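Local coordinates for lipoprotein (PDB 7ADK) that is a mycoplasma lipoprotein that probably acts as a peptidase of clan PA, the chymotrypsin-like group, at residues L254-E258 / P749-A753; T280-T286 / S762-N768; K625-S631 / K693-F697. All coordinates share one frame; numbering follows the deposited sequence.

Contact 1 of 3, residues L254-E258 / P749-A753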
ATOM      1  N   LEU B 254      27.026   4.116  -3.885  1.00 74.63           N
ATOM      2  CA  LEU B 254      27.610   3.492  -5.075  1.00 74.63           C
ATOM      3  C   LEU B 254      26.871   2.259  -5.610  1.00 74.63           C
ATOM      4  O   LEU B 254      26.897   1.995  -6.806  1.00 74.63           O
ATOM      5  CB  LEU B 254      29.069   3.164  -4.762  1.00 74.63           C
ATOM      6  CG  LEU B 254      29.858   2.657  -5.967  1.00 74.63           C
ATOM      7  CD1 LEU B 254      31.278   3.163  -5.894  1.00 74.63           C
ATOM      8  CD2 LEU B 254      29.944   1.148  -6.059  1.00 74.63           C
ATOM      9  N   LYS B 255      26.200   1.466  -4.768  1.00 72.16           N
ATOM     10  CA  LYS B 255      25.485   0.249  -5.226  1.00 72.16           C
ATOM     11  C   LYS B 255      24.190   0.531  -6.002  1.00 72.16           C
ATOM     12  O   LYS B 255      23.371  -0.362  -6.196  1.00 72.16           O
ATOM     13  CB  LYS B 255      25.281  -0.732  -4.063  1.00 72.16           C
ATOM     14  CG  LYS B 255      24.262  -0.233  -3.039  1.00 72.16           C
ATOM     15  CD  LYS B 255      24.044  -1.264  -1.947  1.00 72.16           C
ATOM     16  CE  LYS B 255      23.156  -0.755  -0.799  1.00 72.16           C
ATOM     17  NZ  LYS B 255      23.909   0.132   0.140  1.00 72.16           N
ATOM     18  N   ILE B 256      23.973   1.777  -6.406  1.00 76.40           N
ATOM     19  CA  ILE B 256      22.666   2.327  -6.749  1.00 76.40           C
ATOM     20  C   ILE B 256      22.697   2.911  -8.170  1.00 76.40           C
ATOM     21  O   ILE B 256      22.175   2.293  -9.090  1.00 76.40           O
ATOM     22  CB  ILE B 256      22.162   3.289  -5.640  1.00 76.40           C
ATOM     23  CG1 ILE B 256      22.234   2.616  -4.249  1.00 76.40           C
ATOM     24  CG2 ILE B 256      20.723   3.719  -5.950  1.00 76.40           C
ATOM     25  CD1 ILE B 256      21.761   3.441  -3.056  1.00 76.40           C
ATOM     26  N   TYR B 257      23.307   4.085  -8.377  1.00 76.31           N
ATOM     27  CA  TYR B 257      23.342   4.823  -9.654  1.00 76.31           C
ATOM     28  C   TYR B 257      21.965   5.153 -10.276  1.00 76.31           C
ATOM     29  O   TYR B 257      21.879   5.686 -11.383  1.00 76.31           O
ATOM     30  CB  TYR B 257      24.237   4.120 -10.678  1.00 76.31           C
ATOM     31  CG  TYR B 257      25.610   3.673 -10.221  1.00 76.31           C
ATOM     32  CD1 TYR B 257      26.622   4.620  -9.992  1.00 76.31           C
ATOM     33  CD2 TYR B 257      25.907   2.300 -10.165  1.00 76.31           C
ATOM     34  CE1 TYR B 257      27.929   4.192  -9.723  1.00 76.31           C
ATOM     35  CE2 TYR B 257      27.216   1.870  -9.885  1.00 76.31           C
ATOM     36  CZ  TYR B 257      28.228   2.821  -9.663  1.00 76.31           C
ATOM     37  OH  TYR B 257      29.482   2.410  -9.362  1.00 76.31           O
ATOM     38  N   GLU B 258      20.863   4.856  -9.582  1.00 74.77           N
ATOM     39  CA  GLU B 258      19.491   5.011 -10.079  1.00 74.77           C
ATOM     40  C   GLU B 258      19.115   6.458 -10.405  1.00 74.77           C
ATOM     41  O   GLU B 258      18.221   6.685 -11.223  1.00 74.77           O
ATOM     42  CB  GLU B 258      18.506   4.417  -9.052  1.00 74.77           C
ATOM     43  CG  GLU B 258      18.617   2.894  -8.887  1.00 74.77           C
ATOM     44  CD  GLU B 258      18.511   2.121 -10.210  1.00 74.77           C
ATOM     45  OE1 GLU B 258      17.804   2.588 -11.133  1.00 74.77           O
ATOM     46  OE2 GLU B 258      19.127   1.046 -10.346  1.00 74.77           O
ATOM     47  N   PRO B 749      23.420  -9.071   0.481  1.00 63.81           N
ATOM     48  CA  PRO B 749      22.515  -8.770  -0.624  1.00 63.81           C
ATOM     49  C   PRO B 749      22.360  -7.278  -0.946  1.00 63.81           C
ATOM     50  O   PRO B 749      22.224  -6.449  -0.043  1.00 63.81           O
ATOM     51  CB  PRO B 749      21.182  -9.369  -0.174  1.00 63.81           C
ATOM     52  CG  PRO B 749      21.282  -9.524   1.329  1.00 63.81           C
ATOM     53  CD  PRO B 749      22.735  -9.911   1.453  1.00 63.81           C
ATOM     54  N   ARG B 750      22.339  -6.939  -2.243  1.00 65.25           N
ATOM     55  CA  ARG B 750      22.368  -5.554  -2.765  1.00 65.25           C
ATOM     56  C   ARG B 750      21.192  -4.658  -2.356  1.00 65.25           C
ATOM     57  O   ARG B 750      21.424  -3.610  -1.761  1.00 65.25           O
ATOM     58  CB  ARG B 750      22.527  -5.590  -4.292  1.00 65.25           C
ATOM     59  CG  ARG B 750      22.603  -4.217  -4.956  1.00 65.25           C
ATOM     60  CD  ARG B 750      22.682  -4.364  -6.472  1.00 65.25           C
ATOM     61  NE  ARG B 750      22.802  -3.065  -7.129  1.00 65.25           N
ATOM     62  CZ  ARG B 750      22.579  -2.781  -8.392  1.00 65.25           C
ATOM     63  NH1 ARG B 750      22.286  -3.677  -9.280  1.00 65.25           N
ATOM     64  NH2 ARG B 750      22.645  -1.557  -8.790  1.00 65.25           N
ATOM     65  N   PHE B 751      19.966  -5.025  -2.729  1.00 61.95           N
ATOM     66  CA  PHE B 751      18.766  -4.194  -2.584  1.00 61.95           C
ATOM     67  C   PHE B 751      17.813  -4.805  -1.553  1.00 61.95           C
ATOM     68  O   PHE B 751      16.700  -5.184  -1.896  1.00 61.95           O
ATOM     69  CB  PHE B 751      18.077  -4.014  -3.957  1.00 61.95           C
ATOM     70  CG  PHE B 751      18.718  -3.118  -5.010  1.00 61.95           C
ATOM     71  CD1 PHE B 751      19.402  -1.937  -4.660  1.00 61.95           C
ATOM     72  CD2 PHE B 751      18.494  -3.404  -6.368  1.00 61.95           C
ATOM     73  CE1 PHE B 751      19.851  -1.057  -5.657  1.00 61.95           C
ATOM     74  CE2 PHE B 751      18.953  -2.530  -7.363  1.00 61.95           C
ATOM     75  CZ  PHE B 751      19.615  -1.345  -7.007  1.00 61.95           C
ATOM     76  N   TYR B 752      18.211  -4.962  -0.287  1.00 56.86           N
ATOM     77  CA  TYR B 752      17.420  -5.779   0.647  1.00 56.86           C
ATOM     78  C   TYR B 752      17.550  -5.399   2.121  1.00 56.86           C
ATOM     79  O   TYR B 752      18.243  -6.046   2.907  1.00 56.86           O
ATOM     80  CB  TYR B 752      17.757  -7.247   0.408  1.00 56.86           C
ATOM     81  CG  TYR B 752      16.684  -8.254   0.789  1.00 56.86           C
ATOM     82  CD1 TYR B 752      15.408  -8.207   0.201  1.00 56.86           C
ATOM     83  CD2 TYR B 752      16.972  -9.265   1.710  1.00 56.86           C
ATOM     84  CE1 TYR B 752      14.417  -9.136   0.570  1.00 56.86           C
ATOM     85  CE2 TYR B 752      15.991 -10.192   2.085  1.00 56.86           C
ATOM     86  CZ  TYR B 752      14.708 -10.125   1.525  1.00 56.86           C
ATOM     87  OH  TYR B 752      13.771 -11.000   1.951  1.00 56.86           O
ATOM     88  N   ALA B 753      16.805  -4.374   2.524  1.00 56.04           N
ATOM     89  CA  ALA B 753      16.582  -4.042   3.923  1.00 56.04           C
ATOM     90  C   ALA B 753      15.078  -4.056   4.293  1.00 56.04           C
ATOM     91  O   ALA B 753      14.502  -3.021   4.622  1.00 56.04           O
ATOM     92  CB  ALA B 753      17.314  -2.736   4.214  1.00 56.04           C
TER
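Arg750 takes hold of the backbone carbonyl of Lys255 side-on, with two nitrogens converging on a single oxygen. Its NE and its NH2 each lie 2.9 Å from Lys255 O, and the oxygen sits almost exactly in the plane of the guanidinium group. Both donors come from the same face of the carbonyl plane; NH2 stands well above that plane, while NE is tilted from it by only 24°. The reach comes from a straight side chain: with CG opposite the backbone N (chi1 -179°), the arginine remains extended as far as NE. The two bonds together fix how the flat group is turned.

Phe751 flanks the same oxygen, its CE1 lying 3.6 Å from Lys255 O. The phenylalanine also overlaps the neighbouring guanidinium, with CZ above one face of that group near its rim. Lys255 returns the contact through its aliphatic portion: CD lies 3.5 Å from Arg750 O, and a bend at chi4 (-78°) carries NZ onward to Ala781 O. Glu258 approaches more loosely, its OE2 4.1 Å from Phe751 CZ, while OE1 forms a salt bridge with Lys671.

In the next shell, the Lys255 side chain touches Ser698, and Glu258 O is hydrogen-bonded to a polar side chain of the other protein chain. The arrangement is a side-on, two-nitrogen arginine grip on one main-chain carbonyl, joining two irregular loops: the region ahead of strand 289-293 and the loop that follows strand 737-747 of the peptidase's mixed sheet.

Contact 2 of 3, residues T280-T286 / S762-N768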
ATOM      1  N   THR B 280       8.587 -20.145  -9.535  1.00 65.17           N
ATOM      2  CA  THR B 280       9.616 -21.005  -8.944  1.00 65.17           C
ATOM      3  C   THR B 280       9.898 -20.706  -7.463  1.00 65.17           C
ATOM      4  O   THR B 280       9.761 -21.614  -6.666  1.00 65.17           O
ATOM      5  CB  THR B 280      10.910 -20.983  -9.760  1.00 65.17           C
ATOM      6  OG1 THR B 280      10.640 -21.263 -11.114  1.00 65.17           O
ATOM      7  CG2 THR B 280      11.898 -22.023  -9.262  1.00 65.17           C
ATOM      8  N   VAL B 281      10.311 -19.501  -7.053  1.00 62.50           N
ATOM      9  CA  VAL B 281      10.939 -19.298  -5.713  1.00 62.50           C
ATOM     10  C   VAL B 281      10.029 -18.775  -4.601  1.00 62.50           C
ATOM     11  O   VAL B 281       9.954 -19.381  -3.539  1.00 62.50           O
ATOM     12  CB  VAL B 281      12.240 -18.477  -5.839  1.00 62.50           C
ATOM     13  CG1 VAL B 281      12.758 -17.881  -4.532  1.00 62.50           C
ATOM     14  CG2 VAL B 281      13.319 -19.375  -6.443  1.00 62.50           C
ATOM     15  N   GLY B 282       9.395 -17.623  -4.764  1.00 59.09           N
ATOM     16  CA  GLY B 282       8.580 -16.978  -3.726  1.00 59.09           C
ATOM     17  C   GLY B 282       7.135 -17.422  -3.676  1.00 59.09           C
ATOM     18  O   GLY B 282       6.338 -16.999  -2.852  1.00 59.09           O
ATOM     19  N   LEU B 283       6.810 -18.282  -4.612  1.00 62.40           N
ATOM     20  CA  LEU B 283       5.550 -18.947  -4.847  1.00 62.40           C
ATOM     21  C   LEU B 283       5.898 -20.419  -4.940  1.00 62.40           C
ATOM     22  O   LEU B 283       6.964 -20.771  -5.429  1.00 62.40           O
ATOM     23  CB  LEU B 283       4.950 -18.361  -6.135  1.00 62.40           C
ATOM     24  CG  LEU B 283       3.813 -19.129  -6.821  1.00 62.40           C
ATOM     25  CD1 LEU B 283       3.228 -18.235  -7.912  1.00 62.40           C
ATOM     26  CD2 LEU B 283       4.289 -20.425  -7.479  1.00 62.40           C
ATOM     27  N   ALA B 284       5.025 -21.276  -4.459  1.00 63.61           N
ATOM     28  CA  ALA B 284       5.306 -22.697  -4.293  1.00 63.61           C
ATOM     29  C   ALA B 284       6.398 -23.106  -3.293  1.00 63.61           C
ATOM     30  O   ALA B 284       6.198 -24.107  -2.630  1.00 63.61           O
ATOM     31  CB  ALA B 284       5.431 -23.406  -5.628  1.00 63.61           C
ATOM     32  N   ARG B 285       7.519 -22.401  -3.163  1.00 63.10           N
ATOM     33  CA  ARG B 285       8.686 -22.911  -2.434  1.00 63.10           C
ATOM     34  C   ARG B 285       8.977 -22.139  -1.162  1.00 63.10           C
ATOM     35  O   ARG B 285       9.004 -22.734  -0.088  1.00 63.10           O
ATOM     36  CB  ARG B 285       9.921 -22.992  -3.343  1.00 63.10           C
ATOM     37  CG  ARG B 285       9.711 -23.757  -4.647  1.00 63.10           C
ATOM     38  CD  ARG B 285       9.432 -25.241  -4.507  1.00 63.10           C
ATOM     39  NE  ARG B 285       9.215 -25.817  -5.845  1.00 63.10           N
ATOM     40  CZ  ARG B 285       8.049 -26.063  -6.413  1.00 63.10           C
ATOM     41  NH1 ARG B 285       6.996 -26.420  -5.745  1.00 63.10           N
ATOM     42  NH2 ARG B 285       7.899 -25.938  -7.692  1.00 63.10           N
ATOM     43  N   THR B 286       9.166 -20.830  -1.234  1.00 60.59           N
ATOM     44  CA  THR B 286       9.304 -19.972  -0.042  1.00 60.59           C
ATOM     45  C   THR B 286       7.939 -19.665   0.520  1.00 60.59           C
ATOM     46  O   THR B 286       7.549 -18.517   0.712  1.00 60.59           O
ATOM     47  CB  THR B 286      10.111 -18.703  -0.263  1.00 60.59           C
ATOM     48  OG1 THR B 286      11.264 -19.083  -0.958  1.00 60.59           O
ATOM     49  CG2 THR B 286      10.529 -18.101   1.079  1.00 60.59           C
ATOM     50  N   SER B 762      15.353 -17.236   2.119  1.00 56.77           N
ATOM     51  CA  SER B 762      16.404 -17.882   1.335  1.00 56.77           C
ATOM     52  C   SER B 762      16.896 -16.996   0.198  1.00 56.77           C
ATOM     53  O   SER B 762      16.138 -16.687  -0.716  1.00 56.77           O
ATOM     54  CB  SER B 762      15.930 -19.211   0.747  1.00 56.77           C
ATOM     55  OG  SER B 762      14.871 -19.025  -0.159  1.00 56.77           O
ATOM     56  N   VAL B 763      18.184 -16.687   0.196  1.00 57.45           N
ATOM     57  CA  VAL B 763      18.908 -16.287  -0.994  1.00 57.45           C
ATOM     58  C   VAL B 763      19.145 -17.526  -1.838  1.00 57.45           C
ATOM     59  O   VAL B 763      19.642 -18.531  -1.331  1.00 57.45           O
ATOM     60  CB  VAL B 763      20.248 -15.657  -0.583  1.00 57.45           C
ATOM     61  CG1 VAL B 763      21.069 -15.155  -1.756  1.00 57.45           C
ATOM     62  CG2 VAL B 763      20.076 -14.535   0.437  1.00 57.45           C
ATOM     63  N   ARG B 764      18.856 -17.473  -3.130  1.00 59.01           N
ATOM     64  CA  ARG B 764      19.108 -18.562  -4.078  1.00 59.01           C
ATOM     65  C   ARG B 764      19.869 -18.075  -5.279  1.00 59.01           C
ATOM     66  O   ARG B 764      20.035 -16.887  -5.466  1.00 59.01           O
ATOM     67  CB  ARG B 764      17.799 -19.191  -4.553  1.00 59.01           C
ATOM     68  CG  ARG B 764      16.855 -19.444  -3.403  1.00 59.01           C
ATOM     69  CD  ARG B 764      15.709 -20.316  -3.846  1.00 59.01           C
ATOM     70  NE  ARG B 764      14.745 -20.414  -2.758  1.00 59.01           N
ATOM     71  CZ  ARG B 764      13.766 -21.258  -2.635  1.00 59.01           C
ATOM     72  NH1 ARG B 764      13.474 -22.112  -3.543  1.00 59.01           N
ATOM     73  NH2 ARG B 764      13.067 -21.234  -1.561  1.00 59.01           N
ATOM     74  N   THR B 765      20.276 -18.991  -6.128  1.00 64.93           N
ATOM     75  CA  THR B 765      20.792 -18.671  -7.457  1.00 64.93           C
ATOM     76  C   THR B 765      20.087 -19.459  -8.554  1.00 64.93           C
ATOM     77  O   THR B 765      19.258 -20.320  -8.271  1.00 64.93           O
ATOM     78  CB  THR B 765      22.312 -18.739  -7.486  1.00 64.93           C
ATOM     79  OG1 THR B 765      22.781 -18.007  -8.586  1.00 64.93           O
ATOM     80  CG2 THR B 765      22.861 -20.142  -7.556  1.00 64.93           C
ATOM     81  N   LYS B 766      20.386 -19.106  -9.808  1.00 71.96           N
ATOM     82  CA  LYS B 766      19.595 -19.279 -11.041  1.00 71.96           C
ATOM     83  C   LYS B 766      18.774 -20.555 -11.190  1.00 71.96           C
ATOM     84  O   LYS B 766      17.625 -20.469 -11.616  1.00 71.96           O
ATOM     85  CB  LYS B 766      20.540 -19.218 -12.243  1.00 71.96           C
ATOM     86  CG  LYS B 766      21.111 -17.826 -12.513  1.00 71.96           C
ATOM     87  CD  LYS B 766      22.051 -17.800 -13.723  1.00 71.96           C
ATOM     88  CE  LYS B 766      21.422 -18.323 -15.023  1.00 71.96           C
ATOM     89  NZ  LYS B 766      22.353 -18.260 -16.167  1.00 71.96           N
ATOM     90  N   ASP B 767      19.344 -21.723 -10.901  1.00 70.35           N
ATOM     91  CA  ASP B 767      18.686 -23.013 -11.139  1.00 70.35           C
ATOM     92  C   ASP B 767      18.005 -23.586  -9.887  1.00 70.35           C
ATOM     93  O   ASP B 767      17.909 -24.802  -9.713  1.00 70.35           O
ATOM     94  CB  ASP B 767      19.628 -23.992 -11.840  1.00 70.35           C
ATOM     95  CG  ASP B 767      20.744 -24.539 -10.957  1.00 70.35           C
ATOM     96  OD1 ASP B 767      21.512 -23.747 -10.373  1.00 70.35           O
ATOM     97  OD2 ASP B 767      20.882 -25.786 -10.869  1.00 70.35           O
ATOM     98  N   ASN B 768      17.528 -22.700  -9.010  1.00 68.14           N
ATOM     99  CA  ASN B 768      16.903 -23.015  -7.730  1.00 68.14           C
ATOM    100  C   ASN B 768      17.872 -23.691  -6.745  1.00 68.14           C
ATOM    101  O   ASN B 768      17.554 -24.696  -6.105  1.00 68.14           O
ATOM    102  CB  ASN B 768      15.549 -23.721  -7.951  1.00 68.14           C
ATOM    103  CG  ASN B 768      14.565 -23.523  -6.830  1.00 68.14           C
ATOM    104  OD1 ASN B 768      14.722 -22.665  -5.977  1.00 68.14           O
ATOM    105  ND2 ASN B 768      13.504 -24.284  -6.781  1.00 68.14           N
TER
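Strand 761-765 and the turn that leads it into the antiparallel strand 769-778 form a beta hairpin, and against this hairpin packs the irregular loop 280-286. Arg764 is the central piece. Its guanidinium is held flat from within the hairpin: NE and NH2 both donate to Ser762 OG, the former at 2.9 Å, and NH1 donates to a lone pair of Asn768 OD1 at 2.8 Å. With three nitrogens engaged in one plane, the group offers a face to the other segment, and Val281 CG1 settles over it, 3.7 Å from Arg764 NE. With CG1 anti to the backbone N (chi1 164°), that methyl is turned to the guanidinium, and CG2 to Arg764 CD and to Asn768 OD1, the latter at 3.6 Å. Thr280 CG2 slides alongside the same amide, 3.7 Å from Asn768 ND2.

Arg285 CB comes up obliquely to the guanidinium, 3.7 Å from Arg764 NH1. Thr286 OG1 donates to Val281 O, which also accepts from Thr286 N, so this oxygen closes the loop on itself.

Trp427 of strand 421-433 touches Thr286, Ser762 and Arg764, while Leu770 of strand 769-778 packs on Ser762 and Arg764, setting the contact between the two sheets.

Contact 3 of 3, residues K625-S631 / K693-F697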
ATOM      1  N   LYS B 625      26.700 -10.710 -19.581  1.00 80.67           N
ATOM      2  CA  LYS B 625      25.782 -10.077 -18.591  1.00 80.67           C
ATOM      3  C   LYS B 625      24.541 -10.942 -18.339  1.00 80.67           C
ATOM      4  O   LYS B 625      24.159 -11.131 -17.194  1.00 80.67           O
ATOM      5  CB  LYS B 625      25.456  -8.633 -19.022  1.00 80.67           C
ATOM      6  CG  LYS B 625      24.188  -7.977 -18.443  1.00 80.67           C
ATOM      7  CD  LYS B 625      24.174  -7.692 -16.942  1.00 80.67           C
ATOM      8  CE  LYS B 625      22.805  -7.141 -16.561  1.00 80.67           C
ATOM      9  NZ  LYS B 625      22.671  -6.776 -15.152  1.00 80.67           N
ATOM     10  N   TYR B 626      23.959 -11.571 -19.358  1.00 85.41           N
ATOM     11  CA  TYR B 626      22.960 -12.637 -19.178  1.00 85.41           C
ATOM     12  C   TYR B 626      23.505 -13.811 -18.349  1.00 85.41           C
ATOM     13  O   TYR B 626      22.797 -14.361 -17.517  1.00 85.41           O
ATOM     14  CB  TYR B 626      22.514 -13.188 -20.535  1.00 85.41           C
ATOM     15  CG  TYR B 626      21.738 -12.271 -21.457  1.00 85.41           C
ATOM     16  CD1 TYR B 626      20.546 -11.664 -21.018  1.00 85.41           C
ATOM     17  CD2 TYR B 626      22.127 -12.136 -22.801  1.00 85.41           C
ATOM     18  CE1 TYR B 626      19.753 -10.929 -21.917  1.00 85.41           C
ATOM     19  CE2 TYR B 626      21.337 -11.398 -23.701  1.00 85.41           C
ATOM     20  CZ  TYR B 626      20.150 -10.783 -23.261  1.00 85.41           C
ATOM     21  OH  TYR B 626      19.398 -10.053 -24.122  1.00 85.41           O
ATOM     22  N   ASN B 627      24.756 -14.194 -18.591  1.00 83.37           N
ATOM     23  CA  ASN B 627      25.404 -15.380 -18.038  1.00 83.37           C
ATOM     24  C   ASN B 627      25.995 -15.177 -16.635  1.00 83.37           C
ATOM     25  O   ASN B 627      26.597 -16.104 -16.096  1.00 83.37           O
ATOM     26  CB  ASN B 627      26.461 -15.888 -19.031  1.00 83.37           C
ATOM     27  CG  ASN B 627      25.979 -15.902 -20.468  1.00 83.37           C
ATOM     28  OD1 ASN B 627      25.856 -14.863 -21.100  1.00 83.37           O
ATOM     29  ND2 ASN B 627      25.672 -17.039 -21.019  1.00 83.37           N
ATOM     30  N   ASP B 628      25.839 -13.993 -16.037  1.00 74.43           N
ATOM     31  CA  ASP B 628      26.092 -13.817 -14.611  1.00 74.43           C
ATOM     32  C   ASP B 628      25.142 -14.716 -13.804  1.00 74.43           C
ATOM     33  O   ASP B 628      23.959 -14.820 -14.130  1.00 74.43           O
ATOM     34  CB  ASP B 628      25.906 -12.356 -14.177  1.00 74.43           C
ATOM     35  CG  ASP B 628      26.938 -11.352 -14.678  1.00 74.43           C
ATOM     36  OD1 ASP B 628      28.068 -11.743 -15.015  1.00 74.43           O
ATOM     37  OD2 ASP B 628      26.637 -10.142 -14.703  1.00 74.43           O
ATOM     38  N   LEU B 629      25.630 -15.328 -12.730  1.00 71.87           N
ATOM     39  CA  LEU B 629      24.770 -15.846 -11.682  1.00 71.87           C
ATOM     40  C   LEU B 629      24.118 -14.685 -10.932  1.00 71.87           C
ATOM     41  O   LEU B 629      24.636 -13.578 -10.860  1.00 71.87           O
ATOM     42  CB  LEU B 629      25.535 -16.796 -10.749  1.00 71.87           C
ATOM     43  CG  LEU B 629      25.327 -18.275 -11.094  1.00 71.87           C
ATOM     44  CD1 LEU B 629      25.879 -18.651 -12.458  1.00 71.87           C
ATOM     45  CD2 LEU B 629      25.967 -19.165 -10.049  1.00 71.87           C
ATOM     46  N   ASP B 630      22.928 -14.993 -10.455  1.00 69.12           N
ATOM     47  CA  ASP B 630      21.946 -14.106  -9.864  1.00 69.12           C
ATOM     48  C   ASP B 630      21.796 -14.465  -8.399  1.00 69.12           C
ATOM     49  O   ASP B 630      21.879 -15.633  -8.042  1.00 69.12           O
ATOM     50  CB  ASP B 630      20.600 -14.353 -10.545  1.00 69.12           C
ATOM     51  CG  ASP B 630      20.531 -13.867 -11.983  1.00 69.12           C
ATOM     52  OD1 ASP B 630      20.820 -12.679 -12.206  1.00 69.12           O
ATOM     53  OD2 ASP B 630      20.082 -14.614 -12.880  1.00 69.12           O
ATOM     54  N   SER B 631      21.491 -13.510  -7.543  1.00 62.75           N
ATOM     55  CA  SER B 631      20.868 -13.829  -6.269  1.00 62.75           C
ATOM     56  C   SER B 631      19.367 -13.585  -6.380  1.00 62.75           C
ATOM     57  O   SER B 631      18.914 -12.500  -6.745  1.00 62.75           O
ATOM     58  CB  SER B 631      21.500 -13.054  -5.122  1.00 62.75           C
ATOM     59  OG  SER B 631      22.878 -13.341  -4.981  1.00 62.75           O
ATOM     60  N   LYS B 693      16.596 -11.028 -14.615  1.00 72.41           N
ATOM     61  CA  LYS B 693      17.750 -11.322 -13.746  1.00 72.41           C
ATOM     62  C   LYS B 693      17.397 -11.193 -12.256  1.00 72.41           C
ATOM     63  O   LYS B 693      16.370 -10.625 -11.886  1.00 72.41           O
ATOM     64  CB  LYS B 693      18.907 -10.375 -14.117  1.00 72.41           C
ATOM     65  CG  LYS B 693      19.459 -10.519 -15.547  1.00 72.41           C
ATOM     66  CD  LYS B 693      20.122 -11.865 -15.866  1.00 72.41           C
ATOM     67  CE  LYS B 693      21.432 -12.087 -15.098  1.00 72.41           C
ATOM     68  NZ  LYS B 693      21.713 -13.524 -14.940  1.00 72.41           N
ATOM     69  N   GLY B 694      18.250 -11.717 -11.383  1.00 67.27           N
ATOM     70  CA  GLY B 694      18.322 -11.306  -9.984  1.00 67.27           C
ATOM     71  C   GLY B 694      19.145 -10.028  -9.797  1.00 67.27           C
ATOM     72  O   GLY B 694      19.383  -9.268 -10.735  1.00 67.27           O
ATOM     73  N   ASN B 695      19.586  -9.792  -8.569  1.00 65.95           N
ATOM     74  CA  ASN B 695      20.614  -8.807  -8.245  1.00 65.95           C
ATOM     75  C   ASN B 695      21.781  -9.494  -7.521  1.00 65.95           C
ATOM     76  O   ASN B 695      21.872 -10.720  -7.515  1.00 65.95           O
ATOM     77  CB  ASN B 695      19.974  -7.600  -7.528  1.00 65.95           C
ATOM     78  CG  ASN B 695      19.000  -6.813  -8.390  1.00 65.95           C
ATOM     79  OD1 ASN B 695      17.938  -6.423  -7.951  1.00 65.95           O
ATOM     80  ND2 ASN B 695      19.280  -6.540  -9.645  1.00 65.95           N
ATOM     81  N   PHE B 696      22.717  -8.714  -6.992  1.00 65.72           N
ATOM     82  CA  PHE B 696      24.068  -9.180  -6.689  1.00 65.72           C
ATOM     83  C   PHE B 696      24.488  -8.831  -5.258  1.00 65.72           C
ATOM     84  O   PHE B 696      23.662  -8.561  -4.387  1.00 65.72           O
ATOM     85  CB  PHE B 696      25.011  -8.595  -7.754  1.00 65.72           C
ATOM     86  CG  PHE B 696      24.555  -8.796  -9.185  1.00 65.72           C
ATOM     87  CD1 PHE B 696      24.808 -10.017  -9.831  1.00 65.72           C
ATOM     88  CD2 PHE B 696      23.849  -7.780  -9.859  1.00 65.72           C
ATOM     89  CE1 PHE B 696      24.345 -10.226 -11.137  1.00 65.72           C
ATOM     90  CE2 PHE B 696      23.391  -7.988 -11.168  1.00 65.72           C
ATOM     91  CZ  PHE B 696      23.633  -9.219 -11.802  1.00 65.72           C
ATOM     92  N   PHE B 697      25.792  -8.842  -5.005  1.00 63.08           N
ATOM     93  CA  PHE B 697      26.408  -8.399  -3.762  1.00 63.08           C
ATOM     94  C   PHE B 697      26.491  -6.867  -3.604  1.00 63.08           C
ATOM     95  O   PHE B 697      26.605  -6.115  -4.565  1.00 63.08           O
ATOM     96  CB  PHE B 697      27.788  -9.041  -3.667  1.00 63.08           C
ATOM     97  CG  PHE B 697      27.835 -10.552  -3.785  1.00 63.08           C
ATOM     98  CD1 PHE B 697      27.071 -11.355  -2.921  1.00 63.08           C
ATOM     99  CD2 PHE B 697      28.682 -11.157  -4.730  1.00 63.08           C
ATOM    100  CE1 PHE B 697      27.138 -12.751  -3.014  1.00 63.08           C
ATOM    101  CE2 PHE B 697      28.792 -12.551  -4.776  1.00 63.08           C
ATOM    102  CZ  PHE B 697      28.011 -13.342  -3.926  1.00 63.08           C
TER
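Ser631 and Asn695 form an isolated antiparallel bridge, a hydrogen-bonded pair in which Ser631 N donates to Asn695 O at 2.8 Å and Asn695 N returns a weak bond to Ser631 O. Beside it, Gly694 CA makes a CH...O contact of 3.5 Å with Ser631 O. Asp630 extends the pairing with its side chain, OD1 accepting a weak bond from Gly694 N.

The Lys693 side chain folds back to reach the same carboxylate. Successive bends at chi2 (-64°) and chi3 (-68°) curl it across Asp630 at about a right angle and bring NZ among two carbonyl oxygens and a carboxylate. There NZ donates to Tyr626 O at 2.9 Å and to Asp628 O at 2.7 Å, the first from above the carbonyl plane, the second tilted only 23° from it. A salt bridge to Asp630 OD2 at 2.8 Å adds the charged partner; NZ reaches both carboxylate oxygens, though by hydrogen bonds of weak geometry. Lys625 to Asp628 form a type I beta turn, so the lysine ammonium is gripped by two turn carbonyls and a carboxylate where two irregular loops of the peptidase region meet. Asp630 OD2 has a second cationic partner in Arg274, which would be expected to favour the charged carboxylate.

Phe696 meets the turn and the residue after it with its ring. Leu629 O lies near the ring plane, 3.4 Å from Phe696 CE1, and Asp628 CB approaches that carbon obliquely at 4.0 Å. Along another part of the ring edge comes Lys625 NZ, 4.2 Å from Phe696 CE2.

Overall arrangement
From the N terminus, the chain first lays down 254-258 and then 280-286, both in the long coil between helix 220-226 and strand 289-293. Their partners come almost 500 residues later and in the same order, so contacts 1 and 2 cross. Contact 3 closes a much shorter loop, between 625-631 and 693-697, and is nested within both. Spatially it is the bridge: Phe696 O meets Arg750 N of contact 1, and Asp630 O meets Thr765 OG1 of contact 2, each a probable hydrogen bond. The region preceding the first sheet is thus tied to the mixed sheet and its loops at two points, whose centres lie 20 Å apart.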